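Local coordinates for sensor protein (Rhodopseudomonas palustris, PDB 2OOL) that senses light through a bound biliverdin chromophore as a bacteriophytochrome, here its chromophore-binding domain, and probably passes the signal to a histidine kinase module, at residues 267-270 against 271-275. Sequence-based numbering, arbitrary orientation.
With LBV (3-[2-[(Z)-[3-(2-carboxyethyl)-5-[(Z)-(4-ethenyl-3-methyl-5-oxidanylidene-pyrrol-2-ylidene)methyl]-4-methyl-pyrrol-1-ium -2-ylidene]methyl]-5-[(Z)-[(3E)-3-ethylidene-4-methyl-5-oxidanylidene-pyrrolidin-2-ylidene]methyl]-4-methyl-1H-pyrrol-3- yl]propanoic acid), chain C.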
ATOM      1  N   PRO A 267      -3.675 -31.155  13.466  1.00 53.18           N
ATOM      2  CA  PRO A 267      -3.350 -31.282  14.879  1.00 53.85           C
ATOM      3  C   PRO A 267      -1.879 -31.511  15.129  1.00 53.42           C
ATOM      4  O   PRO A 267      -1.376 -30.984  16.079  1.00 54.02           O
ATOM      5  CB  PRO A 267      -4.117 -32.545  15.294  1.00 53.78           C
ATOM      6  CG  PRO A 267      -5.285 -32.548  14.433  1.00 53.95           C
ATOM      7  CD  PRO A 267      -4.762 -32.078  13.097  1.00 53.73           C
ATOM      8  N   THR A 268      -1.212 -32.286  14.270  1.00 53.63           N
ATOM      9  CA  THR A 268       0.226 -32.542  14.366  1.00 54.32           C
ATOM     10  C   THR A 268       1.033 -31.276  14.224  1.00 54.44           C
ATOM     11  O   THR A 268       2.061 -31.108  14.883  1.00 55.46           O
ATOM     12  CB  THR A 268       0.692 -33.541  13.261  1.00 54.76           C
ATOM     13  OG1 THR A 268      -0.183 -34.671  13.255  1.00 56.43           O
ATOM     14  CG2 THR A 268       2.060 -34.044  13.555  1.00 53.59           C
ATOM     15  N   HIS A 269       0.634 -30.395  13.310  1.00 54.25           N
ATOM     16  CA  HIS A 269       1.310 -29.093  13.226  1.00 54.09           C
ATOM     17  C   HIS A 269       1.036 -28.272  14.468  1.00 54.31           C
ATOM     18  O   HIS A 269       1.924 -27.628  15.006  1.00 51.61           O
ATOM     19  CB  HIS A 269       0.850 -28.296  12.029  1.00 54.11           C
ATOM     20  CG  HIS A 269       1.520 -26.962  11.920  1.00 54.11           C
ATOM     21  ND1 HIS A 269       2.875 -26.807  12.068  1.00 53.14           N
ATOM     22  CD2 HIS A 269       1.018 -25.726  11.707  1.00 52.63           C
ATOM     23  CE1 HIS A 269       3.183 -25.532  11.916  1.00 55.26           C
ATOM     24  NE2 HIS A 269       2.068 -24.854  11.688  1.00 52.44           N
ATOM     25  N   LEU A 270      -0.205 -28.288  14.943  1.00 54.53           N
ATOM     26  CA  LEU A 270      -0.505 -27.496  16.139  1.00 55.87           C
ATOM     27  C   LEU A 270       0.394 -27.900  17.315  1.00 57.04           C
ATOM     28  O   LEU A 270       0.878 -27.043  18.076  1.00 58.10           O
ATOM     29  CB  LEU A 270      -1.961 -27.595  16.517  1.00 55.01           C
ATOM     30  CG  LEU A 270      -2.930 -26.956  15.503  1.00 55.05           C
ATOM     31  CD1 LEU A 270      -4.355 -27.217  15.977  1.00 51.64           C
ATOM     32  CD2 LEU A 270      -2.653 -25.453  15.303  1.00 52.43           C
ATOM     33  N   GLU A 271       0.630 -29.195  17.452  1.00 58.47           N
ATOM     34  CA  GLU A 271       1.441 -29.747  18.552  1.00 58.93           C
ATOM     35  C   GLU A 271       2.913 -29.364  18.366  1.00 58.63           C
ATOM     36  O   GLU A 271       3.632 -29.080  19.326  1.00 59.07           O
ATOM     37  CB  GLU A 271       1.213 -31.257  18.591  1.00 58.71           C
ATOM     38  CG  GLU A 271       2.146 -32.108  19.441  1.00 61.43           C
ATOM     39  CD  GLU A 271       1.620 -33.586  19.576  1.00 63.71           C
ATOM     40  OE1 GLU A 271       0.397 -33.822  19.302  1.00 72.08           O
ATOM     41  OE2 GLU A 271       2.424 -34.497  19.946  1.00 68.19           O
ATOM     42  N   TYR A 272       3.354 -29.345  17.117  1.00 58.54           N
ATOM     43  CA  TYR A 272       4.654 -28.809  16.758  1.00 58.22           C
ATOM     44  C   TYR A 272       4.820 -27.393  17.277  1.00 57.97           C
ATOM     45  O   TYR A 272       5.872 -27.030  17.818  1.00 55.17           O
ATOM     46  CB  TYR A 272       4.778 -28.782  15.242  1.00 59.74           C
ATOM     47  CG  TYR A 272       6.060 -28.189  14.707  1.00 60.05           C
ATOM     48  CD1 TYR A 272       6.132 -26.842  14.334  1.00 62.42           C
ATOM     49  CD2 TYR A 272       7.173 -28.985  14.504  1.00 62.30           C
ATOM     50  CE1 TYR A 272       7.302 -26.304  13.824  1.00 62.48           C
ATOM     51  CE2 TYR A 272       8.358 -28.460  13.988  1.00 63.57           C
ATOM     52  CZ  TYR A 272       8.421 -27.125  13.650  1.00 63.92           C
ATOM     53  OH  TYR A 272       9.609 -26.626  13.124  1.00 64.63           O
ATOM     54  N   MET A 273       3.787 -26.576  17.077  1.00 56.75           N
ATOM     55  CA  MET A 273       3.846 -25.176  17.501  1.00 56.77           C
ATOM     56  C   MET A 273       3.784 -25.019  19.017  1.00 56.36           C
ATOM     57  O   MET A 273       4.424 -24.136  19.565  1.00 55.76           O
ATOM     58  CB  MET A 273       2.752 -24.370  16.831  1.00 56.63           C
ATOM     59  CG  MET A 273       2.919 -24.261  15.343  1.00 55.85           C
ATOM     60  SD  MET A 273       4.452 -23.461  14.898  1.00 57.71           S
ATOM     61  CE  MET A 273       4.239 -21.874  15.730  1.00 58.97           C
ATOM     62  N   VAL A 274       3.023 -25.868  19.696  1.00 56.99           N
ATOM     63  CA  VAL A 274       3.064 -25.911  21.158  1.00 57.61           C
ATOM     64  C   VAL A 274       4.509 -26.089  21.671  1.00 58.53           C
ATOM     65  O   VAL A 274       4.984 -25.333  22.561  1.00 57.84           O
ATOM     66  CB  VAL A 274       2.113 -27.010  21.712  1.00 57.20           C
ATOM     67  CG1 VAL A 274       2.390 -27.272  23.182  1.00 56.85           C
ATOM     68  CG2 VAL A 274       0.655 -26.594  21.509  1.00 55.21           C
ATOM     69  N   ASN A 275       5.221 -27.049  21.075  1.00 59.51           N
ATOM     70  CA  ASN A 275       6.620 -27.306  21.416  1.00 60.23           C
ATOM     71  C   ASN A 275       7.531 -26.174  21.023  1.00 60.78           C
ATOM     72  O   ASN A 275       8.547 -25.928  21.677  1.00 61.25           O
ATOM     73  CB  ASN A 275       7.108 -28.618  20.790  1.00 60.91           C
ATOM     74  CG  ASN A 275       6.269 -29.810  21.233  1.00 64.10           C
ATOM     75  OD1 ASN A 275       5.599 -29.753  22.270  1.00 67.53           O
ATOM     76  ND2 ASN A 275       6.262 -30.882  20.429  1.00 67.32           N
TER
HETATM   77  C1A LBV C 400       5.961 -32.013  11.743  1.00 55.95           C
HETATM   78  C1B LBV C 400       2.663 -30.524   9.164  1.00 50.99           C
HETATM   79  O1B LBV C 400      -3.141 -27.980   7.841  1.00 34.79           O
HETATM   80  C1C LBV C 400       3.744 -26.152   8.594  1.00 43.62           C
HETATM   81  O1C LBV C 400       2.688 -21.074   8.961  1.00 38.53           O
HETATM   82  C1D LBV C 400       7.855 -24.453  10.223  1.00 49.75           C
HETATM   83  C2A LBV C 400       5.794 -33.503  11.567  1.00 54.65           C
HETATM   84  C2B LBV C 400       1.447 -30.388   8.478  1.00 46.95           C
HETATM   85  O2B LBV C 400      -2.068 -26.402   6.743  1.00 34.47           O
HETATM   86  C2C LBV C 400       3.817 -24.779   8.278  1.00 40.66           C
HETATM   87  O2C LBV C 400       2.527 -22.316  10.785  1.00 32.55           O
HETATM   88  C2D LBV C 400       9.261 -24.562  10.256  1.00 50.56           C
HETATM   89  C3A LBV C 400       4.579 -33.466  10.622  1.00 55.35           C
HETATM   90  C3B LBV C 400       1.301 -29.051   8.115  1.00 44.10           C
HETATM   91  C3C LBV C 400       5.076 -24.350   8.667  1.00 43.20           C
HETATM   92  C3D LBV C 400       9.727 -23.356  10.734  1.00 51.80           C
HETATM   93  C4A LBV C 400       4.215 -32.116  10.367  1.00 54.88           C
HETATM   94  C4B LBV C 400       2.477 -28.371   8.549  1.00 44.24           C
HETATM   95  C4C LBV C 400       5.751 -25.438   9.246  1.00 43.28           C
HETATM   96  C4D LBV C 400       8.606 -22.553  10.985  1.00 52.52           C
HETATM   97  CAA LBV C 400       3.917 -34.582  10.062  1.00 55.80           C
HETATM   98  CAB LBV C 400       0.091 -28.456   7.378  1.00 40.89           C
HETATM   99  CAC LBV C 400       2.786 -23.824   7.633  1.00 41.48           C
HETATM  100  CAD LBV C 400      11.053 -23.063  10.944  1.00 50.72           C
HETATM  101  CBA LBV C 400       4.273 -36.099  10.209  1.00 58.06           C
HETATM  102  CBB LBV C 400      -0.840 -27.710   8.311  1.00 38.07           C
HETATM  103  CBC LBV C 400       1.792 -23.277   8.707  1.00 40.03           C
HETATM  104  CBD LBV C 400      11.498 -21.831  11.408  1.00 50.46           C
HETATM  105  CGB LBV C 400      -2.129 -27.328   7.556  1.00 36.62           C
HETATM  106  CGC LBV C 400       2.380 -22.111   9.568  1.00 39.62           C
HETATM  107  CHB LBV C 400       3.108 -31.792   9.560  1.00 49.81           C
HETATM  108  CHC LBV C 400       2.620 -26.965   8.329  1.00 42.67           C
HETATM  109  CHD LBV C 400       7.044 -25.487   9.772  1.00 46.33           C
HETATM  110  CMA LBV C 400       5.438 -34.120  12.930  0.50 56.38           C
HETATM  111  CMB LBV C 400       0.422 -31.511   8.203  1.00 42.99           C
HETATM  112  CMC LBV C 400       5.544 -22.893   8.457  1.00 40.02           C
HETATM  113  CMD LBV C 400      10.158 -25.749   9.842  1.00 47.67           C
HETATM  114  N_A LBV C 400       5.048 -31.313  11.039  1.00 55.96           N
HETATM  115  O_A LBV C 400       6.827 -31.491  12.439  1.00 55.40           O
HETATM  116  N_B LBV C 400       3.231 -29.305   9.152  1.00 43.22           N
HETATM  117  N_C LBV C 400       4.911 -26.473   9.177  1.00 43.28           N
HETATM  118  N_D LBV C 400       7.519 -23.260  10.679  1.00 49.36           N
HETATM  119  O_D LBV C 400       8.572 -21.390  11.422  1.00 48.55           O
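Met273 and His269, one turn apart on a single helix, meet side chain to side chain: Met273 CG lies over one face of the imidazole, 4.0 Å from the centroid of the His269 ring, a CH-pi contact. Met273 SD comes obliquely to the same ring, its chain bent at both outer torsions. The opposite face of His269 belongs to the bilin LBV, whose C1C sits 3.4 Å from His269 CE1, so the imidazole is sandwiched between thioether chain and chromophore. His269 CG stands anti to the backbone N (chi1 180°), which carries the ring out to the pigment. Tyr272 runs roughly alongside, its ring at 25° to the imidazole but slid so far that the two barely overlap. Two further van der Waals contacts reach the bilin: Tyr272 CD2 approaches LBV O_A at 3.3 Å, and Thr268 CG2 touches the methyl CMA of LBV.

A hydrogen bond adds to this packing. His269 NE2 donates at the ring edge to the propionate oxygen O2C of LBV, 2.7 Å away. An alanine in place of His269 would probably leave that propionate oxygen without this donor and open a gap between Met273 and the bilin.

Backbone bonds i to i+4 hold the turn, among them Met273 N to His269 O at 3.0 Å and Val274 N to Leu270 O at 2.9 Å.

Helix 267-276 thus forms one wall of the bilin pocket in the GAF domain. It leads toward strand 280-288 of the six-stranded antiparallel sheet, while His269 and Leu270 both rest on Ile233 of the edge strand 230-233.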